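Local coordinates for periplasmic sugar-binding protein (PDB 4RXU) that binds D-glucose between its two lobes and probably serves as the solute-binding component of an ABC-type sugar transporter, at residues N229-N234 / R257-A262; Y129-D134 / Q305-A310; L171-A176 / A212-Q217; V147-G152 / E271-G276; G111-S116 / V312-D317. One frame throughout, in Å; residues are numbered along the deposited sequence. Where two conformers were deposited one is given.

Contact 1 of 5, residues N229-N234 / R257-A262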
# COMPACT_ATOMS: atom_id res chain seq x y z
N ASN A 229 -3.30 15.63 10.85
CA ASN A 229 -2.81 17.00 10.88
C ASN A 229 -2.77 17.69 9.53
O ASN A 229 -3.14 18.87 9.43
CB ASN A 229 -1.44 17.03 11.51
CG ASN A 229 -1.51 16.70 12.96
OD1 ASN A 229 -2.60 16.64 13.55
ND2 ASN A 229 -0.39 16.47 13.56
N LEU A 230 -2.36 16.95 8.51
CA LEU A 230 -2.38 17.49 7.17
C LEU A 230 -3.81 17.81 6.74
O LEU A 230 -4.07 18.87 6.21
CB LEU A 230 -1.73 16.54 6.18
CG LEU A 230 -1.57 17.07 4.76
CD1 LEU A 230 -0.72 18.34 4.71
CD2 LEU A 230 -0.96 15.98 3.88
N ALA A 231 -4.74 16.90 7.00
CA ALA A 231 -6.14 17.17 6.66
C ALA A 231 -6.64 18.42 7.39
O ALA A 231 -7.29 19.28 6.80
CB ALA A 231 -7.01 15.95 6.97
N GLU A 232 -6.30 18.53 8.66
CA GLU A 232 -6.70 19.71 9.48
C GLU A 232 -6.11 21.00 8.91
O GLU A 232 -6.81 22.01 8.77
CB GLU A 232 -6.29 19.54 10.95
CG GLU A 232 -7.02 18.43 11.70
CD GLU A 232 -8.49 18.67 11.95
OE1 GLU A 232 -9.11 19.59 11.36
OE2 GLU A 232 -9.05 17.87 12.74
N ALA A 233 -4.83 20.96 8.55
CA ALA A 233 -4.17 22.10 7.91
C ALA A 233 -4.85 22.48 6.59
O ALA A 233 -5.12 23.65 6.32
CB ALA A 233 -2.68 21.82 7.69
N ASN A 234 -5.13 21.47 5.77
CA ASN A 234 -5.82 21.67 4.51
C ASN A 234 -7.20 22.30 4.71
O ASN A 234 -7.58 23.17 3.95
CB ASN A 234 -6.01 20.35 3.78
CG ASN A 234 -4.72 19.73 3.29
OD1 ASN A 234 -4.74 18.57 2.92
ND2 ASN A 234 -3.62 20.48 3.23
N ARG A 257 -8.98 6.96 7.90
CA ARG A 257 -9.77 7.22 9.09
C ARG A 257 -9.34 8.54 9.71
O ARG A 257 -10.19 9.31 10.16
CB ARG A 257 -9.65 6.07 10.08
CG ARG A 257 -10.23 4.76 9.55
CD ARG A 257 -10.46 3.73 10.66
NE ARG A 257 -9.27 3.56 11.51
CZ ARG A 257 -8.20 2.84 11.18
NH1 ARG A 257 -8.18 2.18 10.03
NH2 ARG A 257 -7.13 2.79 12.01
N ALA A 258 -8.03 8.80 9.73
CA ALA A 258 -7.51 10.05 10.30
C ALA A 258 -8.05 11.26 9.54
O ALA A 258 -8.51 12.24 10.12
CB ALA A 258 -5.99 10.06 10.24
N ILE A 259 -8.03 11.15 8.22
CA ILE A 259 -8.49 12.22 7.34
C ILE A 259 -10.00 12.37 7.42
O ILE A 259 -10.53 13.48 7.58
CB ILE A 259 -8.02 11.97 5.88
CG1 ILE A 259 -6.48 12.07 5.81
CG2 ILE A 259 -8.69 12.95 4.93
CD1 ILE A 259 -5.84 11.41 4.61
N ALA A 260 -10.70 11.24 7.34
CA ALA A 260 -12.16 11.25 7.54
C ALA A 260 -12.56 11.89 8.87
O ALA A 260 -13.52 12.65 8.91
CB ALA A 260 -12.72 9.84 7.45
N ASP A 261 -11.81 11.62 9.92
CA ASP A 261 -12.08 12.21 11.24
C ASP A 261 -12.02 13.74 11.18
O ASP A 261 -12.86 14.43 11.75
CB ASP A 261 -11.12 11.70 12.32
CG ASP A 261 -11.34 10.24 12.70
OD1 ASP A 261 -12.38 9.62 12.31
OD2 ASP A 261 -10.43 9.71 13.39
N ALA A 262 -11.02 14.26 10.48
CA ALA A 262 -10.92 15.72 10.30
C ALA A 262 -12.08 16.31 9.49
O ALA A 262 -12.67 17.34 9.86
CB ALA A 262 -9.59 16.07 9.64
O HOH W 1 -11.81 19.50 11.13
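Two successive crossover helices of the alpha/beta lobe built on the parallel sheet meet here, Ala231 of helix 224-237 against Ile259 and Ala262 of helix 253-264. Such beta-alpha-beta units belong to the type I periplasmic binding protein fold. The short helical segments run in broadly the same direction, at 31° to each other, and their axes approach to 8.4 Å. That closeness rests on small side chains: the methyl CB of Ala231 lies 3.7 Å from CB of Ala262. The same methyl faces both branches of Ile259, whose CG2 is 4.0 Å from Ala231 CB and whose CG1 is nearly as near. Tyr160 touches Ala231 and Ile259 and so borders this apolar seam.

At the border of the seam the chain of Glu232 bends at chi2 (-69°), which brings the carboxylate over Ala262, and OE2 rests 3.6 Å from Ala262 CB in a van der Waals contact. A single water donates to both helices, joining side chain to backbone: it lies 2.7 Å from Glu232 OE1 and 2.6 Å from the carbonyl O of Ala262.

Contact 2 of 5, residues Y129-D134 / Q305-A310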
# COMPACT_ATOMS: atom_id res chain seq x y z
N TYR A 129 13.00 -11.86 -7.50
CA TYR A 129 11.52 -11.89 -7.70
C TYR A 129 10.90 -10.79 -6.88
O TYR A 129 11.46 -10.34 -5.87
CB TYR A 129 10.90 -13.25 -7.30
CG TYR A 129 11.50 -14.35 -8.12
CD1 TYR A 129 11.01 -14.63 -9.40
CD2 TYR A 129 12.64 -15.02 -7.68
CE1 TYR A 129 11.62 -15.58 -10.20
CE2 TYR A 129 13.27 -15.96 -8.48
CZ TYR A 129 12.74 -16.24 -9.74
OH TYR A 129 13.30 -17.18 -10.57
N TYR A 130 9.70 -10.42 -7.31
CA TYR A 130 8.88 -9.45 -6.60
C TYR A 130 7.45 -10.01 -6.42
O TYR A 130 6.71 -10.14 -7.38
CB TYR A 130 8.83 -8.15 -7.38
CG TYR A 130 8.05 -7.02 -6.74
CD1 TYR A 130 7.97 -6.86 -5.37
CD2 TYR A 130 7.42 -6.08 -7.54
CE1 TYR A 130 7.26 -5.79 -4.82
CE2 TYR A 130 6.74 -5.00 -7.02
CZ TYR A 130 6.66 -4.84 -5.66
OH TYR A 130 5.98 -3.75 -5.18
N VAL A 131 7.11 -10.32 -5.18
CA VAL A 131 5.78 -10.77 -4.81
C VAL A 131 5.01 -9.53 -4.39
O VAL A 131 5.38 -8.84 -3.46
CB VAL A 131 5.84 -11.78 -3.65
CG1 VAL A 131 4.45 -12.09 -3.11
CG2 VAL A 131 6.55 -13.06 -4.08
N THR A 132 3.94 -9.26 -5.12
CA THR A 132 3.24 -7.98 -5.01
C THR A 132 1.75 -8.09 -5.32
O THR A 132 1.31 -8.98 -6.06
CB THR A 132 3.90 -6.93 -5.94
OG1 THR A 132 3.34 -5.63 -5.74
CG2 THR A 132 3.73 -7.30 -7.44
N PHE A 133 0.99 -7.15 -4.77
CA PHE A 133 -0.33 -6.86 -5.29
C PHE A 133 -0.22 -5.94 -6.50
O PHE A 133 0.81 -5.31 -6.75
CB PHE A 133 -1.20 -6.20 -4.24
CG PHE A 133 -1.46 -7.06 -3.04
CD1 PHE A 133 -2.26 -8.19 -3.12
CD2 PHE A 133 -0.90 -6.73 -1.81
CE1 PHE A 133 -2.50 -8.96 -2.01
CE2 PHE A 133 -1.14 -7.50 -0.70
CZ PHE A 133 -1.95 -8.60 -0.80
N ASP A 134 -1.29 -5.84 -7.26
CA ASP A 134 -1.32 -4.93 -8.42
C ASP A 134 -1.54 -3.49 -7.91
O ASP A 134 -2.66 -3.02 -7.79
CB ASP A 134 -2.45 -5.33 -9.36
CG ASP A 134 -2.47 -4.55 -10.67
OD1 ASP A 134 -1.86 -3.46 -10.77
OD2 ASP A 134 -3.12 -5.04 -11.63
N GLN A 305 1.27 -16.73 0.75
CA GLN A 305 1.45 -18.05 0.14
C GLN A 305 2.32 -17.97 -1.11
O GLN A 305 3.14 -18.84 -1.34
CB GLN A 305 0.12 -18.74 -0.17
CG GLN A 305 0.21 -20.27 -0.12
CD GLN A 305 0.50 -20.80 1.28
OE1 GLN A 305 -0.06 -20.32 2.28
NE2 GLN A 305 1.38 -21.77 1.36
N ASP A 306 2.14 -16.91 -1.90
CA ASP A 306 2.96 -16.70 -3.10
C ASP A 306 4.44 -16.62 -2.74
O ASP A 306 5.28 -17.22 -3.38
CB ASP A 306 2.53 -15.46 -3.87
CG ASP A 306 1.32 -15.70 -4.73
OD1 ASP A 306 0.88 -16.87 -4.90
OD2 ASP A 306 0.82 -14.69 -5.28
N ALA A 307 4.72 -15.94 -1.64
CA ALA A 307 6.11 -15.82 -1.15
C ALA A 307 6.66 -17.14 -0.62
O ALA A 307 7.82 -17.50 -0.86
CB ALA A 307 6.21 -14.75 -0.08
N ILE A 308 5.84 -17.85 0.14
CA ILE A 308 6.27 -19.13 0.69
C ILE A 308 6.52 -20.10 -0.48
O ILE A 308 7.54 -20.79 -0.53
CB ILE A 308 5.26 -19.70 1.70
CG1 ILE A 308 5.21 -18.81 2.95
CG2 ILE A 308 5.63 -21.14 2.07
CD1 ILE A 308 4.02 -19.09 3.86
N LYS A 309 5.57 -20.17 -1.40
CA LYS A 309 5.70 -21.07 -2.55
C LYS A 309 6.99 -20.77 -3.35
O LYS A 309 7.74 -21.68 -3.75
CB LYS A 309 4.45 -21.00 -3.43
CG LYS A 309 3.21 -21.64 -2.81
CD LYS A 309 2.02 -21.72 -3.76
CE LYS A 309 1.10 -20.51 -3.73
NZ LYS A 309 -0.08 -20.76 -4.61
N ALA A 310 7.28 -19.50 -3.56
CA ALA A 310 8.47 -19.13 -4.33
C ALA A 310 9.71 -19.52 -3.57
O ALA A 310 10.64 -20.07 -4.16
CB ALA A 310 8.48 -17.65 -4.64
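Apolar packing carries the contact, with Val131 of strand 129-133 set against Asp306 and Ala307 of helix 300-315. Its isopropyl group straddles the helix surface with both methyls. CG1, placed opposite the backbone N by a chi1 of 171°, comes within 4.0 Å of CB of Asp306. Val131 CG2 is also 4.0 Å from the backbone CA of Ala307. The methyl of that alanine is farther off, Ala307 CB lying 4.4 Å from Val131 CG2. The valine therefore rests on main chain as much as on side chain, and Asp306 contributes its methylene, not its charge.

Polar interactions are made with other partners. The carboxylate of Asp306 reaches Ser338 through OD2 in a weak hydrogen bond. On the strand, Thr132 OG1 donates to the carbonyl O of Phe133 over 2.7 Å, meeting a lone pair in the carbonyl plane at a C=O to donor angle of 130°.

Among the aromatic contacts nearby, Thr132 CB covers one face of the Tyr130 ring, off towards its rim, and Tyr326 meets Tyr130 edge-to-face. Strand 129-133 lies between strands 113-117 and 332-343, and helix 300-315 covering it is the helix-on-sheet layering of a type I periplasmic binding protein lobe.

Contact 3 of 5, residues L171-A176 / A212-Q217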
# COMPACT_ATOMS: atom_id res chain seq x y z
N LEU A 171 3.37 4.19 -7.06
CA LEU A 171 2.46 3.36 -7.88
C LEU A 171 1.00 3.65 -7.56
O LEU A 171 0.17 3.81 -8.46
CB LEU A 171 2.75 1.85 -7.73
CG LEU A 171 4.15 1.44 -8.22
CD1 LEU A 171 4.51 -0.01 -7.87
CD2 LEU A 171 4.23 1.66 -9.72
N PHE A 172 0.67 3.75 -6.28
CA PHE A 172 -0.71 4.05 -5.92
C PHE A 172 -1.08 5.43 -6.45
O PHE A 172 -2.19 5.65 -6.92
CB PHE A 172 -0.91 4.07 -4.42
CG PHE A 172 -0.58 2.79 -3.71
CD1 PHE A 172 -0.91 1.53 -4.21
CD2 PHE A 172 0.01 2.88 -2.47
CE1 PHE A 172 -0.58 0.38 -3.49
CE2 PHE A 172 0.32 1.74 -1.75
CZ PHE A 172 0.03 0.50 -2.26
N PHE A 173 -0.16 6.38 -6.34
CA PHE A 173 -0.47 7.72 -6.79
C PHE A 173 -0.64 7.73 -8.32
O PHE A 173 -1.56 8.37 -8.86
CB PHE A 173 0.58 8.74 -6.40
CG PHE A 173 0.16 10.12 -6.74
CD1 PHE A 173 -0.73 10.81 -5.94
CD2 PHE A 173 0.58 10.68 -7.94
CE1 PHE A 173 -1.16 12.07 -6.32
CE2 PHE A 173 0.16 11.93 -8.31
CZ PHE A 173 -0.73 12.61 -7.52
N GLU A 174 0.27 7.06 -9.02
CA GLU A 174 0.17 7.03 -10.48
C GLU A 174 -1.18 6.44 -10.92
O GLU A 174 -1.82 6.95 -11.82
CB GLU A 174 1.32 6.23 -11.10
CG GLU A 174 1.20 6.10 -12.62
CD GLU A 174 2.32 5.30 -13.26
OE1 GLU A 174 3.36 5.04 -12.61
OE2 GLU A 174 2.17 4.95 -14.45
N GLY A 175 -1.55 5.30 -10.33
CA GLY A 175 -2.78 4.63 -10.73
C GLY A 175 -3.99 5.55 -10.56
O GLY A 175 -4.91 5.64 -11.43
N ALA A 176 -3.97 6.28 -9.45
CA ALA A 176 -5.05 7.24 -9.18
C ALA A 176 -5.01 8.43 -10.12
O ALA A 176 -6.04 8.87 -10.64
CB ALA A 176 -4.98 7.72 -7.73
N ALA A 212 6.85 13.21 -7.26
CA ALA A 212 7.46 13.40 -5.96
C ALA A 212 7.17 14.78 -5.38
O ALA A 212 7.11 14.94 -4.19
CB ALA A 212 8.96 13.15 -6.03
N LYS A 213 7.03 15.79 -6.24
CA LYS A 213 6.65 17.15 -5.78
C LYS A 213 5.22 17.17 -5.24
O LYS A 213 4.94 17.83 -4.25
CB LYS A 213 6.78 18.20 -6.89
CG LYS A 213 8.20 18.39 -7.38
CD LYS A 213 8.35 19.63 -8.22
CE LYS A 213 7.86 19.40 -9.62
NZ LYS A 213 7.97 20.68 -10.37
N ILE A 214 4.33 16.45 -5.90
CA ILE A 214 2.96 16.36 -5.42
C ILE A 214 2.93 15.60 -4.11
O ILE A 214 2.35 16.06 -3.12
CB ILE A 214 2.00 15.70 -6.45
CG1 ILE A 214 1.96 16.51 -7.75
CG2 ILE A 214 0.60 15.58 -5.86
CD1 ILE A 214 1.26 15.76 -8.86
N ILE A 215 3.58 14.43 -4.10
CA ILE A 215 3.58 13.60 -2.91
C ILE A 215 4.16 14.38 -1.74
O ILE A 215 3.66 14.30 -0.64
CB ILE A 215 4.30 12.24 -3.15
CG1 ILE A 215 3.46 11.43 -4.13
CG2 ILE A 215 4.62 11.50 -1.84
CD1 ILE A 215 4.19 10.24 -4.71
N GLY A 216 5.18 15.18 -1.98
CA GLY A 216 5.77 15.98 -0.88
C GLY A 216 4.76 16.89 -0.21
O GLY A 216 4.82 17.13 0.99
N GLN A 217 3.86 17.45 -1.01
CA GLN A 217 2.83 18.36 -0.49
C GLN A 217 1.68 17.64 0.22
O GLN A 217 1.02 18.23 1.08
CB GLN A 217 2.25 19.19 -1.61
CG GLN A 217 3.18 20.25 -2.11
CD GLN A 217 2.45 21.23 -2.99
OE1 GLN A 217 1.61 20.85 -3.80
NE2 GLN A 217 2.77 22.50 -2.84
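With a chi1 of -174°, Phe173 holds CG trans to its backbone N and extends the ring out from helix 167-185 towards Ile214. In Ile214 a chi1 of -60° sets CG2 anti to the backbone N and CG1 beside it, and CG2 and the end of the longer arm, CD1, both meet the far end of that ring. The closest pair is Phe173 CZ with Ile214 CG2, 3.7 Å apart. CZ is also 4.0 Å from Ile214 CD1, and the flanking ring atoms divide the branches between them, Phe173 CE1 lying 4.0 Å from Ile214 CG2 and Phe173 CE2 4.0 Å from Ile214 CD1. The two side chains cross at about a right angle, with Ile214 CG2 approaching the ring obliquely.

This is helix-to-helix packing in the lobe built on the four-stranded parallel sheet, between helix 167-185 and helix 208-218, which stand fairly far apart: the nearest alpha carbons, those of Phe173 and Ile215, are 8.1 Å apart, a gap that the phenyl group spans. An alanine in place of Phe173 is likely to open a gap between the helices and strip Ile214 of the surface its two branches rest on. Met211 also touches Phe173. The preceding residue, Phe172, belongs to the glucose pocket and touches the sugar. Nearer the backbone, the terminal CD1 of Ile215 lies 4.3 Å from Phe173 CB.

Contact 4 of 5, residues V147-G152 / E271-G276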
# COMPACT_ATOMS: atom_id res chain seq x y z
N VAL A 147 -14.51 9.10 -8.87
CA VAL A 147 -15.10 9.53 -10.15
C VAL A 147 -16.55 9.04 -10.28
O VAL A 147 -17.45 9.80 -10.68
CB VAL A 147 -14.26 9.01 -11.34
CG1 VAL A 147 -14.94 9.33 -12.65
CG2 VAL A 147 -12.87 9.66 -11.35
N ASP A 148 -16.79 7.78 -9.90
CA ASP A 148 -18.09 7.17 -10.08
C ASP A 148 -19.15 7.80 -9.20
O ASP A 148 -20.35 7.67 -9.47
CB ASP A 148 -18.03 5.66 -9.80
CG ASP A 148 -17.31 4.87 -10.91
OD1 ASP A 148 -17.00 5.42 -11.99
OD2 ASP A 148 -17.03 3.67 -10.68
N HIS A 149 -18.70 8.48 -8.14
CA HIS A 149 -19.61 9.18 -7.23
C HIS A 149 -19.63 10.70 -7.35
O HIS A 149 -20.18 11.37 -6.49
CB HIS A 149 -19.30 8.78 -5.80
CG HIS A 149 -19.68 7.38 -5.53
ND1 HIS A 149 -18.88 6.31 -5.87
CD2 HIS A 149 -20.83 6.86 -5.06
CE1 HIS A 149 -19.52 5.19 -5.60
NE2 HIS A 149 -20.69 5.49 -5.09
N ALA A 150 -19.04 11.23 -8.42
CA ALA A 150 -19.04 12.69 -8.65
C ALA A 150 -19.81 12.98 -9.90
O ALA A 150 -19.72 12.21 -10.88
CB ALA A 150 -17.61 13.18 -8.82
N SER A 151 -20.58 14.08 -9.86
CA SER A 151 -21.22 14.61 -11.06
C SER A 151 -21.10 16.11 -11.11
O SER A 151 -20.75 16.75 -10.12
CB SER A 151 -22.70 14.23 -11.16
OG SER A 151 -23.33 14.36 -9.91
N GLY A 152 -21.39 16.64 -12.29
CA GLY A 152 -21.29 18.06 -12.53
C GLY A 152 -19.86 18.51 -12.45
O GLY A 152 -18.93 17.73 -12.63
N GLU A 271 -20.80 16.45 3.02
CA GLU A 271 -20.67 15.04 2.68
C GLU A 271 -19.26 14.82 2.19
O GLU A 271 -18.71 15.68 1.52
CB GLU A 271 -21.64 14.62 1.56
CG GLU A 271 -21.74 13.10 1.45
CD GLU A 271 -22.69 12.60 0.37
OE1 GLU A 271 -23.27 13.42 -0.36
OE2 GLU A 271 -22.87 11.35 0.26
N TYR A 272 -18.68 13.66 2.48
CA TYR A 272 -17.38 13.32 1.91
C TYR A 272 -17.38 11.87 1.45
O TYR A 272 -18.06 11.00 2.03
CB TYR A 272 -16.22 13.58 2.87
CG TYR A 272 -16.22 12.70 4.10
CD1 TYR A 272 -15.67 11.42 4.07
CD2 TYR A 272 -16.75 13.17 5.30
CE1 TYR A 272 -15.69 10.61 5.20
CE2 TYR A 272 -16.78 12.37 6.44
CZ TYR A 272 -16.26 11.10 6.39
OH TYR A 272 -16.30 10.32 7.53
N PHE A 273 -16.63 11.66 0.37
CA PHE A 273 -16.30 10.35 -0.16
C PHE A 273 -14.82 10.13 0.05
O PHE A 273 -14.01 11.00 -0.29
CB PHE A 273 -16.66 10.29 -1.65
CG PHE A 273 -18.12 10.44 -1.91
CD1 PHE A 273 -18.70 11.69 -2.07
CD2 PHE A 273 -18.92 9.32 -1.98
CE1 PHE A 273 -20.06 11.82 -2.30
CE2 PHE A 273 -20.28 9.44 -2.21
CZ PHE A 273 -20.84 10.69 -2.37
N VAL A 274 -14.43 9.03 0.68
CA VAL A 274 -13.03 8.80 1.01
C VAL A 274 -12.64 7.35 0.73
O VAL A 274 -13.39 6.40 1.02
CB VAL A 274 -12.68 9.15 2.48
CG1 VAL A 274 -13.42 8.26 3.48
CG2 VAL A 274 -11.17 9.10 2.69
N THR A 275 -11.44 7.21 0.20
CA THR A 275 -10.89 5.94 -0.23
C THR A 275 -9.98 5.35 0.83
O THR A 275 -9.78 5.95 1.87
CB THR A 275 -10.11 6.10 -1.56
OG1 THR A 275 -8.99 6.96 -1.36
CG2 THR A 275 -11.00 6.66 -2.62
N GLY A 276 -9.46 4.15 0.57
CA GLY A 276 -8.49 3.50 1.45
C GLY A 276 -7.99 2.20 0.86
O GLY A 276 -8.28 1.88 -0.28
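His149 and Phe273 carry the whole contact, and its tight part is the overlap of the histidine methylene with the phenyl ring. CB of His149 sits over one face of Phe273 in a CH-pi contact, 4.1 Å from the ring centroid and 24° from the normal. The overlap leans towards the rim, where Phe273 CE2 is 3.8 Å from His149 CB. The imidazole tilts away from a true stack: the ring planes make 32° and the centroids lie 5.5 Å apart, with His149 CD2 3.9 Å from Phe273 CE2. Tyr145 probably holds the imidazole in this orientation, stacking on it while its carbonyl O is hydrogen-bonded to His149 ND1. Tyr247 lies almost parallel to the phenyl group and extends the aromatic cluster. An alanine here instead of Phe273 would probably leave the His149 methylene without its aromatic floor and open a gap beside Tyr247.

Outside this overlap the contact is loose: the imidazole meets the phenyl only obliquely, and both residues are partly exposed, so the cluster lies at the surface. It joins the turn following helix 135-148 to strand 269-274, the last strand of the four-stranded parallel sheet, in the alpha/beta layering of a type I periplasmic binding protein lobe.

Contact 5 of 5, residues G111-S116 / V312-D317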
# COMPACT_ATOMS: atom_id res chain seq x y z
N GLY A 111 25.08 -15.71 -2.00
CA GLY A 111 24.37 -16.79 -2.64
C GLY A 111 22.94 -16.95 -2.17
O GLY A 111 22.36 -18.03 -2.28
N VAL A 112 22.38 -15.85 -1.67
CA VAL A 112 21.02 -15.86 -1.17
C VAL A 112 20.11 -15.23 -2.22
O VAL A 112 20.38 -14.13 -2.71
CB VAL A 112 20.89 -15.08 0.14
CG1 VAL A 112 19.44 -15.07 0.63
CG2 VAL A 112 21.85 -15.66 1.19
N LYS A 113 19.00 -15.93 -2.51
CA LYS A 113 17.99 -15.43 -3.43
C LYS A 113 17.18 -14.35 -2.71
O LYS A 113 16.90 -14.43 -1.52
CB LYS A 113 17.06 -16.54 -3.92
CG LYS A 113 17.77 -17.67 -4.61
CD LYS A 113 18.22 -17.27 -5.98
CE LYS A 113 18.84 -18.46 -6.67
NZ LYS A 113 19.72 -17.95 -7.73
N VAL A 114 16.81 -13.35 -3.47
CA VAL A 114 16.14 -12.16 -2.94
C VAL A 114 14.73 -12.02 -3.55
O VAL A 114 14.57 -11.77 -4.76
CB VAL A 114 16.94 -10.88 -3.23
CG1 VAL A 114 16.20 -9.65 -2.71
CG2 VAL A 114 18.29 -10.95 -2.57
N ILE A 115 13.73 -12.21 -2.69
CA ILE A 115 12.34 -12.01 -3.04
C ILE A 115 11.91 -10.71 -2.36
O ILE A 115 11.72 -10.65 -1.14
CB ILE A 115 11.46 -13.16 -2.55
CG1 ILE A 115 11.94 -14.50 -3.11
CG2 ILE A 115 10.00 -12.89 -2.90
CD1 ILE A 115 11.14 -15.71 -2.65
N SER A 116 11.76 -9.66 -3.15
CA SER A 116 11.23 -8.42 -2.64
C SER A 116 9.72 -8.66 -2.42
O SER A 116 9.07 -9.29 -3.25
CB SER A 116 11.50 -7.31 -3.65
OG SER A 116 11.41 -6.00 -3.11
N VAL A 312 10.05 -21.92 -1.27
CA VAL A 312 10.15 -23.37 -1.24
C VAL A 312 10.67 -23.87 -2.59
O VAL A 312 11.50 -24.79 -2.66
CB VAL A 312 8.80 -24.02 -0.83
CG1 VAL A 312 8.78 -25.53 -1.11
CG2 VAL A 312 8.54 -23.72 0.64
N ALA A 313 10.19 -23.28 -3.68
CA ALA A 313 10.69 -23.68 -5.01
C ALA A 313 12.21 -23.46 -5.09
O ALA A 313 12.97 -24.34 -5.49
CB ALA A 313 9.96 -22.94 -6.14
N LEU A 314 12.65 -22.28 -4.68
CA LEU A 314 14.09 -21.99 -4.69
C LEU A 314 14.92 -22.90 -3.80
O LEU A 314 16.03 -23.25 -4.14
CB LEU A 314 14.30 -20.52 -4.33
CG LEU A 314 13.74 -19.54 -5.35
CD1 LEU A 314 13.60 -18.16 -4.74
CD2 LEU A 314 14.62 -19.46 -6.57
N LEU A 315 14.36 -23.29 -2.66
CA LEU A 315 15.05 -24.19 -1.76
C LEU A 315 15.26 -25.56 -2.39
O LEU A 315 16.23 -26.26 -2.08
CB LEU A 315 14.26 -24.34 -0.47
CG LEU A 315 14.29 -23.13 0.47
CD1 LEU A 315 13.40 -23.47 1.66
CD2 LEU A 315 15.70 -22.77 0.91
N GLN A 316 14.33 -25.91 -3.27
CA GLN A 316 14.36 -27.15 -4.05
C GLN A 316 15.14 -27.01 -5.36
O GLN A 316 15.08 -27.88 -6.22
CB GLN A 316 12.93 -27.59 -4.39
CG GLN A 316 12.14 -28.07 -3.18
CD GLN A 316 10.65 -28.22 -3.45
OE1 GLN A 316 9.98 -29.03 -2.81
NE2 GLN A 316 10.11 -27.44 -4.39
N ASP A 317 15.86 -25.90 -5.52
CA ASP A 317 16.65 -25.65 -6.72
C ASP A 317 15.76 -25.57 -7.98
O ASP A 317 16.17 -25.92 -9.10
CB ASP A 317 17.75 -26.72 -6.86
CG ASP A 317 18.75 -26.68 -5.71
OD1 ASP A 317 19.37 -25.61 -5.50
OD2 ASP A 317 18.94 -27.72 -5.04
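No ring, amide or carboxylate plane takes part where Leu314 meets Lys113 and Ile115: the contact has neither faces nor edges, and aliphatic carbons do all the touching. It belongs to the helix-on-sheet packing of the lobe with the mixed sheet, in which the last turn of helix 300-315 lies against strand 113-117. Leu314 is the central residue, its two methyls shared between the strand's side chains. CD1 lies 3.9 Å from CB of Lys113 and 4.1 Å from CD1 of Ile115, touching two residues that alternate along the strand and so point to the same side. Ile115 and Leu314 run alongside one another, pointing opposite ways, whereas the lysine chain and the leucine cross at a slant.

Lys113 offers only the root of its chain. A chi2 of -74° bends it, and beyond CG, which is 4.1 Å from Leu314 CD2, the chain departs from the helix and carries the ammonium group off. Val89 of the adjoining strand and Pro320 also touch Leu314, enclosing it further. One residue further on, after Leu315, the helix ends in a Schellman motif, with Asp317 in the C-prime position at a positive phi of 62°. The backbone N following Asp317 bonds to Ala313 O, and inside that turn Asp317 N is 3.0 Å from Leu314 O.

In the fold
The contacts fall into two lobes on either side of the bound glucose. Contacts 2 and 5, with centres 12 Å apart, share helix 300-315 and neighbouring strands, joined where Val131 N lies 2.9 Å from Ser116 O. In the other lobe contact 1 touches contact 3, Leu230 CD1 lying 4.0 Å from Gln217 O, and contact 4, with Ala260 CB 3.6 Å from Tyr272 OH. Contacts 2 and 3 come closest across the lobes, nearest atoms about 5 Å apart. Phe172 within contact 3 touches the sugar, while the side chains of Val131 in contact 2 and Ile259 in contact 1 stay about 11 and 12 Å from it.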